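Local coordinates for protein purine nucleoside phosphorylase (Schistosoma mansoni, PDB 6B6K) that probably catalyses the reversible phosphorolysis of purine nucleosides such as inosine and guanosine, releasing the free base and ribose 1-phosphate, at residues Asn117-Ile122 with Ser241-Asn246; Val193-Gly198 with Asp217-Ser222. All coordinates share one frame; numbering follows the deposited sequence.

Contact 1 of 2, residues Asn117-Ile122 with Ser241-Asn246. With CVG (6-methylpyridazin-3-ol), chain I.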
ATOM      1  N   ASN A 117     -22.698  -1.741   3.718  1.00 22.52           N
ATOM      2  CA  ASN A 117     -21.660  -2.753   3.556  1.00 19.75           C
ATOM      3  C   ASN A 117     -21.730  -3.769   4.698  1.00 22.27           C
ATOM      4  O   ASN A 117     -22.403  -3.552   5.717  1.00 22.29           O
ATOM      5  CB  ASN A 117     -20.246  -2.139   3.440  1.00 21.88           C
ATOM      6  CG  ASN A 117     -19.815  -1.418   4.697  1.00 22.92           C
ATOM      7  OD1 ASN A 117     -19.708  -2.009   5.760  1.00 24.00           O
ATOM      8  ND2 ASN A 117     -19.527  -0.128   4.577  1.00 29.31           N
ATOM      9  N   LEU A 118     -21.029  -4.896   4.507  1.00 20.48           N
ATOM     10  CA  LEU A 118     -20.790  -5.876   5.562  1.00 20.18           C
ATOM     11  C   LEU A 118     -19.349  -5.732   6.056  1.00 21.24           C
ATOM     12  O   LEU A 118     -18.409  -5.595   5.256  1.00 23.40           O
ATOM     13  CB  LEU A 118     -21.035  -7.299   5.055  1.00 24.48           C
ATOM     14  CG  LEU A 118     -22.517  -7.700   4.990  1.00 31.33           C
ATOM     15  CD1 LEU A 118     -22.738  -8.637   3.846  1.00 47.57           C
ATOM     16  CD2 LEU A 118     -22.900  -8.340   6.289  1.00 30.63           C
ATOM     17  N   ALA A 119     -19.169  -5.737   7.375  1.00 22.33           N
ATOM     18  CA  ALA A 119     -17.866  -5.470   7.978  1.00 19.29           C
ATOM     19  C   ALA A 119     -17.632  -6.332   9.217  1.00 20.75           C
ATOM     20  O   ALA A 119     -18.577  -6.861   9.824  1.00 22.96           O
ATOM     21  CB  ALA A 119     -17.770  -4.011   8.411  1.00 23.28           C
ATOM     22  N   GLY A 120     -16.351  -6.471   9.581  1.00 18.92           N
ATOM     23  CA  GLY A 120     -15.962  -7.094  10.849  1.00 20.83           C
ATOM     24  C   GLY A 120     -15.885  -6.094  12.001  1.00 22.88           C
ATOM     25  O   GLY A 120     -15.457  -4.950  11.821  1.00 22.20           O
ATOM     26  N   GLY A 121     -16.289  -6.546  13.196  1.00 21.68           N
ATOM     27  CA  GLY A 121     -16.228  -5.715  14.386  1.00 23.19           C
ATOM     28  C   GLY A 121     -14.870  -5.785  15.059  1.00 24.61           C
ATOM     29  O   GLY A 121     -14.334  -6.870  15.275  1.00 26.51           O
ATOM     30  N   ILE A 122     -14.320  -4.616  15.401  1.00 24.05           N
ATOM     31  CA  ILE A 122     -13.098  -4.505  16.178  1.00 24.61           C
ATOM     32  C   ILE A 122     -13.382  -3.995  17.598  1.00 26.38           C
ATOM     33  O   ILE A 122     -12.923  -4.577  18.575  1.00 28.92           O
ATOM     34  CB  ILE A 122     -12.063  -3.605  15.453  1.00 24.22           C
ATOM     35  CG1 ILE A 122     -11.755  -4.098  14.013  1.00 23.69           C
ATOM     36  CG2 ILE A 122     -10.814  -3.469  16.255  1.00 26.34           C
ATOM     37  CD1 ILE A 122     -11.042  -5.440  13.921  1.00 26.74           C
ATOM     38  N   SER A 241     -22.426   0.243   8.167  1.00 20.50           N
ATOM     39  CA  SER A 241     -21.913  -1.131   8.167  1.00 20.51           C
ATOM     40  C   SER A 241     -22.830  -2.049   8.983  1.00 21.02           C
ATOM     41  O   SER A 241     -23.288  -1.676  10.069  1.00 23.86           O
ATOM     42  CB  SER A 241     -20.519  -1.205   8.791  1.00 21.01           C
ATOM     43  OG  SER A 241     -19.509  -0.569   8.019  1.00 21.73           O
ATOM     44  N   LEU A 242     -23.105  -3.241   8.448  1.00 19.40           N
ATOM     45  CA  LEU A 242     -23.701  -4.350   9.189  1.00 20.61           C
ATOM     46  C   LEU A 242     -22.578  -5.272   9.659  1.00 21.47           C
ATOM     47  O   LEU A 242     -21.767  -5.732   8.850  1.00 22.02           O
ATOM     48  CB  LEU A 242     -24.660  -5.135   8.292  1.00 22.88           C
ATOM     49  CG  LEU A 242     -25.226  -6.469   8.817  1.00 24.31           C
ATOM     50  CD1 LEU A 242     -25.953  -6.308  10.160  1.00 26.14           C
ATOM     51  CD2 LEU A 242     -26.185  -7.105   7.784  1.00 28.24           C
ATOM     52  N   ILE A 243     -22.534  -5.546  10.957  1.00 22.11           N
ATOM     53  CA  ILE A 243     -21.427  -6.253  11.585  1.00 23.89           C
ATOM     54  C   ILE A 243     -21.680  -7.748  11.488  1.00 22.43           C
ATOM     55  O   ILE A 243     -22.682  -8.254  11.988  1.00 22.98           O
ATOM     56  CB  ILE A 243     -21.269  -5.830  13.054  1.00 26.50           C
ATOM     57  CG1 ILE A 243     -21.004  -4.329  13.154  1.00 23.71           C
ATOM     58  CG2 ILE A 243     -20.195  -6.706  13.761  1.00 26.68           C
ATOM     59  CD1 ILE A 243     -19.761  -3.870  12.350  1.00 26.46           C
ATOM     60  N   ALA A 244     -20.740  -8.475  10.893  1.00 25.09           N
ATOM     61  CA  ALA A 244     -20.898  -9.908  10.750  1.00 25.95           C
ATOM     62  C   ALA A 244     -20.324 -10.704  11.923  1.00 23.89           C
ATOM     63  O   ALA A 244     -20.748 -11.835  12.133  1.00 27.35           O
ATOM     64  CB  ALA A 244     -20.253 -10.365   9.437  1.00 30.58           C
ATOM     65  N   ASN A 245     -19.389 -10.131  12.687  1.00 26.31           N
ATOM     66  CA  ASN A 245     -18.650 -10.862  13.717  1.00 26.20           C
ATOM     67  C   ASN A 245     -17.838  -9.855  14.508  1.00 30.50           C
ATOM     68  O   ASN A 245     -17.677  -8.709  14.087  1.00 29.27           O
ATOM     69  CB  ASN A 245     -17.673 -11.859  13.088  1.00 24.38           C
ATOM     70  CG  ASN A 245     -16.567 -11.180  12.288  1.00 32.49           C
ATOM     71  OD1 ASN A 245     -16.835 -10.392  11.388  1.00 30.18           O
ATOM     72  ND2 ASN A 245     -15.319 -11.489  12.615  1.00 29.85           N
ATOM     73  N   ASN A 246     -17.253 -10.312  15.624  1.00 26.40           N
ATOM     74  CA  ASN A 246     -16.227  -9.535  16.321  1.00 27.50           C
ATOM     75  C   ASN A 246     -14.891 -10.254  16.144  1.00 25.87           C
ATOM     76  O   ASN A 246     -14.669 -11.326  16.727  1.00 27.91           O
ATOM     77  CB  ASN A 246     -16.554  -9.322  17.799  1.00 29.00           C
ATOM     78  CG  ASN A 246     -15.648  -8.301  18.437  1.00 31.47           C
ATOM     79  OD1 ASN A 246     -14.475  -8.570  18.653  1.00 32.06           O
ATOM     80  ND2 ASN A 246     -16.184  -7.092  18.708  1.00 30.74           N
TER
HETATM   81  C4  CVG I 308     -15.472  -8.137   5.910  0.92 32.24           C
HETATM   82  C3  CVG I 308     -14.305  -7.585   5.468  0.92 31.64           C
HETATM   83  C2  CVG I 308     -13.121  -7.597   6.317  0.92 33.05           C
HETATM   84  C1  CVG I 308     -15.509  -8.778   7.191  0.92 34.72           C
HETATM   85  O   CVG I 308     -11.884  -7.053   5.916  0.92 32.18           O
HETATM   86  N1  CVG I 308     -13.188  -8.198   7.567  0.92 34.74           N
HETATM   87  N   CVG I 308     -14.386  -8.803   8.020  0.92 34.71           N
HETATM   88  C   CVG I 308     -16.816  -9.406   7.655  0.92 36.29           C
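N117-G121 and S241-N246 pair as neighbouring parallel strands in the central mixed sheet of the phosphorylase fold, with a beta bulge that shifts the register by one residue between A119 and G121. Backbone bonds carry the pairing: L242 N gives to N117 O, A119 N to L242 O at 3.0 Å and A244 N to A119 O at 2.9 Å. Beyond the bulge G121 N reaches N245 O, at 2.7 Å. Among side chains, S241 OG donates to N117 OD1 over 2.7 Å, lying in the carbonyl plane on a lone pair. N117 CG stands between its own backbone N and carbonyl carbon (chi1 64°), which brings the amide over to the serine, while ND2 bonds T223 OG1. N246, at the N-cap of helix 247-253, turns its OD1 to L249 N. Apolar contact is slight: L118 and L242 lie side by side on the other face from N117, CD2 to CD2 at 3.8 Å, with V262 and R269 of helix 259-283 alongside. The bound 6-methylpyridazin-3-ol lies against the bulge, its methyl C 3.5 Å from A119 C and 4.0 Å from A244 CB. N245 hands ND2 to D250 OD2; its OD1, buried without a polar partner, rests 3.5 Å from G120 CA.

Contact 2 of 2, residues Val193-Gly198 with Asp217-Ser222; sequences VYAFNG and DVVGMS. With CVG (6-methylpyridazin-3-ol), chain I; DMS (dimethyl sulfoxide), chain H.
Y194 lies along strand 218-220 and buries more surface here than any other residue of the two segments. Its CG is anti to the backbone N (chi1 -179°), which carries the ring past V218 to G220 CA, with the hydroxyl beside the chain that follows the strand, at S222. CD1 packs at 3.6 Å on V218 CG2, the two side chains crossing at about a right angle. At the far end OH accepts from S222 N at 3.1 Å, a nearly straight bond (165°) that ties the chain beyond the strand back to the ring. G220, without a side chain, lets OH come within 3.0 Å of its carbonyl carbon.

M221 and N197 extend side by side into the ligand site. N197 ND2 donates to the hydroxyl O of 6-methylpyridazin-3-ol at 3.0 Å, almost in line, and also bonds T201 O. The extended M221 chain brings CE to 3.7 Å from the same ligand oxygen, and its backbone O shares a water with G198 O. M221 also packs on F161 of the second subunit.

V193 closes the opposite end. Its O accepts from both V218 N and D217 N, while its N donates to D217 OD2 at 2.8 Å, on the carboxylate's anti lone pair; the other oxygen, OD1, takes N123 ND2. Between these ends A195 N to V218 O, G220 N to A195 O and N197 N to G220 O continue the parallel pairing. With helix 205-213 connecting the two strands, this is a beta-alpha-beta crossover whose C-terminal strand ends help form the ligand pocket.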
ATOM      1  N   VAL A 193     -15.396   4.346  13.480  1.00 21.90           N
ATOM      2  CA  VAL A 193     -14.369   4.576  12.456  1.00 19.85           C
ATOM      3  C   VAL A 193     -14.146   3.288  11.657  1.00 21.83           C
ATOM      4  O   VAL A 193     -13.888   2.227  12.245  1.00 22.57           O
ATOM      5  CB  VAL A 193     -13.048   5.024  13.116  1.00 21.62           C
ATOM      6  CG1 VAL A 193     -11.893   5.098  12.078  1.00 23.93           C
ATOM      7  CG2 VAL A 193     -13.225   6.364  13.863  1.00 24.76           C
ATOM      8  N   TYR A 194     -14.177   3.401  10.319  1.00 19.90           N
ATOM      9  CA  TYR A 194     -14.037   2.269   9.392  1.00 19.83           C
ATOM     10  C   TYR A 194     -12.621   2.168   8.837  1.00 18.86           C
ATOM     11  O   TYR A 194     -12.115   3.127   8.243  1.00 20.31           O
ATOM     12  CB  TYR A 194     -15.015   2.460   8.236  1.00 20.60           C
ATOM     13  CG  TYR A 194     -15.090   1.392   7.144  1.00 18.71           C
ATOM     14  CD1 TYR A 194     -16.106   0.449   7.153  1.00 19.94           C
ATOM     15  CD2 TYR A 194     -14.213   1.400   6.057  1.00 19.30           C
ATOM     16  CE1 TYR A 194     -16.221  -0.501   6.147  1.00 18.26           C
ATOM     17  CE2 TYR A 194     -14.326   0.445   5.032  1.00 20.99           C
ATOM     18  CZ  TYR A 194     -15.338  -0.492   5.080  1.00 18.72           C
ATOM     19  OH  TYR A 194     -15.439  -1.416   4.066  1.00 20.65           O
ATOM     20  N   ALA A 195     -11.998   0.991   9.002  1.00 19.48           N
ATOM     21  CA  ALA A 195     -10.701   0.696   8.386  1.00 19.39           C
ATOM     22  C   ALA A 195     -10.942   0.015   7.051  1.00 19.27           C
ATOM     23  O   ALA A 195     -11.642  -0.999   6.992  1.00 18.40           O
ATOM     24  CB  ALA A 195      -9.870  -0.254   9.241  1.00 20.63           C
ATOM     25  N   PHE A 196     -10.310   0.545   5.991  1.00 17.50           N
ATOM     26  CA  PHE A 196     -10.366  -0.056   4.649  1.00 16.55           C
ATOM     27  C   PHE A 196      -9.209  -1.062   4.511  1.00 16.50           C
ATOM     28  O   PHE A 196      -8.039  -0.665   4.419  1.00 17.78           O
ATOM     29  CB  PHE A 196     -10.301   1.052   3.600  1.00 16.87           C
ATOM     30  CG  PHE A 196     -10.374   0.584   2.149  1.00 16.84           C
ATOM     31  CD1 PHE A 196     -10.919  -0.647   1.775  1.00 18.79           C
ATOM     32  CD2 PHE A 196      -9.904   1.423   1.133  1.00 17.32           C
ATOM     33  CE1 PHE A 196     -10.972  -1.031   0.420  1.00 19.25           C
ATOM     34  CE2 PHE A 196      -9.944   1.033  -0.195  1.00 16.31           C
ATOM     35  CZ  PHE A 196     -10.472  -0.197  -0.570  1.00 16.84           C
ATOM     36  N   ASN A 197      -9.551  -2.372   4.524  1.00 17.43           N
ATOM     37  CA  ASN A 197      -8.666  -3.491   4.163  1.00 16.52           C
ATOM     38  C   ASN A 197      -8.873  -3.779   2.675  1.00 16.61           C
ATOM     39  O   ASN A 197      -9.972  -4.157   2.262  1.00 17.62           O
ATOM     40  CB  ASN A 197      -9.054  -4.720   4.996  1.00 17.82           C
ATOM     41  CG  ASN A 197      -8.398  -6.029   4.514  1.00 19.34           C
ATOM     42  OD1 ASN A 197      -7.314  -6.033   3.925  1.00 20.13           O
ATOM     43  ND2 ASN A 197      -9.108  -7.165   4.758  1.00 20.83           N
ATOM     44  N   GLY A 198      -7.823  -3.584   1.859  1.00 16.00           N
ATOM     45  CA  GLY A 198      -7.977  -3.801   0.426  1.00 15.75           C
ATOM     46  C   GLY A 198      -8.555  -5.167   0.063  1.00 17.00           C
ATOM     47  O   GLY A 198      -9.326  -5.299  -0.897  1.00 20.32           O
ATOM     48  N   ASP A 217     -12.863   0.933  14.663  1.00 25.14           N
ATOM     49  CA  ASP A 217     -14.022   0.267  15.233  1.00 24.36           C
ATOM     50  C   ASP A 217     -14.549  -0.893  14.390  1.00 24.66           C
ATOM     51  O   ASP A 217     -15.064  -1.858  14.956  1.00 23.28           O
ATOM     52  CB  ASP A 217     -15.160   1.278  15.474  1.00 24.87           C
ATOM     53  CG  ASP A 217     -14.753   2.397  16.452  1.00 26.48           C
ATOM     54  OD1 ASP A 217     -14.517   2.067  17.635  1.00 41.25           O
ATOM     55  OD2 ASP A 217     -14.676   3.588  16.047  1.00 26.51           O
ATOM     56  N   VAL A 218     -14.427  -0.819  13.059  1.00 20.04           N
ATOM     57  CA  VAL A 218     -14.888  -1.852  12.129  1.00 19.09           C
ATOM     58  C   VAL A 218     -13.870  -1.912  10.991  1.00 19.66           C
ATOM     59  O   VAL A 218     -13.087  -0.986  10.792  1.00 20.81           O
ATOM     60  CB  VAL A 218     -16.308  -1.584  11.564  1.00 21.79           C
ATOM     61  CG1 VAL A 218     -17.312  -1.322  12.691  1.00 24.86           C
ATOM     62  CG2 VAL A 218     -16.341  -0.423  10.622  1.00 30.10           C
ATOM     63  N   VAL A 219     -13.893  -3.026  10.240  1.00 20.36           N
ATOM     64  CA  VAL A 219     -12.991  -3.245   9.099  1.00 19.62           C
ATOM     65  C   VAL A 219     -13.768  -3.868   7.928  1.00 19.22           C
ATOM     66  O   VAL A 219     -14.558  -4.800   8.114  1.00 18.51           O
ATOM     67  CB  VAL A 219     -11.768  -4.100   9.501  1.00 19.21           C
ATOM     68  CG1 VAL A 219     -12.172  -5.436  10.089  1.00 22.71           C
ATOM     69  CG2 VAL A 219     -10.809  -4.288   8.313  1.00 20.11           C
ATOM     70  N   GLY A 220     -13.540  -3.348   6.711  1.00 18.02           N
ATOM     71  CA  GLY A 220     -14.170  -3.924   5.527  1.00 19.58           C
ATOM     72  C   GLY A 220     -13.371  -3.618   4.270  1.00 18.65           C
ATOM     73  O   GLY A 220     -12.349  -2.914   4.309  1.00 18.11           O
ATOM     74  N   MET A 221     -13.879  -4.127   3.136  1.00 18.34           N
ATOM     75  CA  MET A 221     -13.147  -4.132   1.869  1.00 16.54           C
ATOM     76  C   MET A 221     -13.783  -3.243   0.795  1.00 18.74           C
ATOM     77  O   MET A 221     -13.507  -3.428  -0.403  1.00 19.20           O
ATOM     78  CB  MET A 221     -13.046  -5.571   1.322  1.00 20.98           C
ATOM     79  CG  MET A 221     -12.426  -6.586   2.226  1.00 20.46           C
ATOM     80  SD  MET A 221     -12.559  -8.265   1.485  1.00 19.62           S
ATOM     81  CE  MET A 221     -12.135  -9.244   2.913  1.00 23.92           C
ATOM     82  N   SER A 222     -14.654  -2.317   1.176  1.00 18.88           N
ATOM     83  CA  SER A 222     -15.377  -1.496   0.194  1.00 18.61           C
ATOM     84  C   SER A 222     -15.545  -0.083   0.754  1.00 19.04           C
ATOM     85  O   SER A 222     -14.885   0.304   1.727  1.00 18.59           O
ATOM     86  CB  SER A 222     -16.743  -2.130  -0.135  1.00 23.42           C
ATOM     87  OG  SER A 222     -17.596  -2.005   0.980  1.00 24.77           O
TER
HETATM   88  C4  CVG I 308     -15.472  -8.137   5.910  0.92 32.24           C
HETATM   89  C3  CVG I 308     -14.305  -7.585   5.468  0.92 31.64           C
HETATM   90  C2  CVG I 308     -13.121  -7.597   6.317  0.92 33.05           C
HETATM   91  C1  CVG I 308     -15.509  -8.778   7.191  0.92 34.72           C
HETATM   92  O   CVG I 308     -11.884  -7.053   5.916  0.92 32.18           O
HETATM   93  N1  CVG I 308     -13.188  -8.198   7.567  0.92 34.74           N
HETATM   94  N   CVG I 308     -14.386  -8.803   8.020  0.92 34.71           N
HETATM   95  C   CVG I 308     -16.816  -9.406   7.655  0.92 36.29           C
HETATM   96  S   DMS H 307     -19.165  -5.274   0.689  1.00 67.85           S
HETATM   97  O   DMS H 307     -18.767  -4.043   1.421  1.00 72.15           O
HETATM   98  C1  DMS H 307     -20.669  -5.901   1.404  1.00 23.87           C
HETATM   99  C2  DMS H 307     -20.112  -4.872  -0.786  1.00 55.72           C
HETATM  100  O   HOH W   1     -11.287  -3.745  -2.238  1.00 20.55           O

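In the fold
Both contacts are buried parallel strand pairs of one mixed sheet, their centres about 9 Å apart, and contact 2 is nested in the chain between the segments of contact 1. Strands 112-121 and 218-220, one from each, run antiparallel as neighbours: G120 N probably bonds V219 O, and I122 N probably bonds D217 O. The same ligand touches both, but differently. Contact 1 offers backbone and A244 CB to its ring and methyl, whereas contact 2 lines the ring with V219 O and G220 CA and adds a hydrogen bond from the N197 side-chain amide to its hydroxyl. Contact 1 is touched by no other chain of the trimeric assembly; contact 2 reaches two subunits, through F196, N197, G198 and M221 to one and V193 to the other.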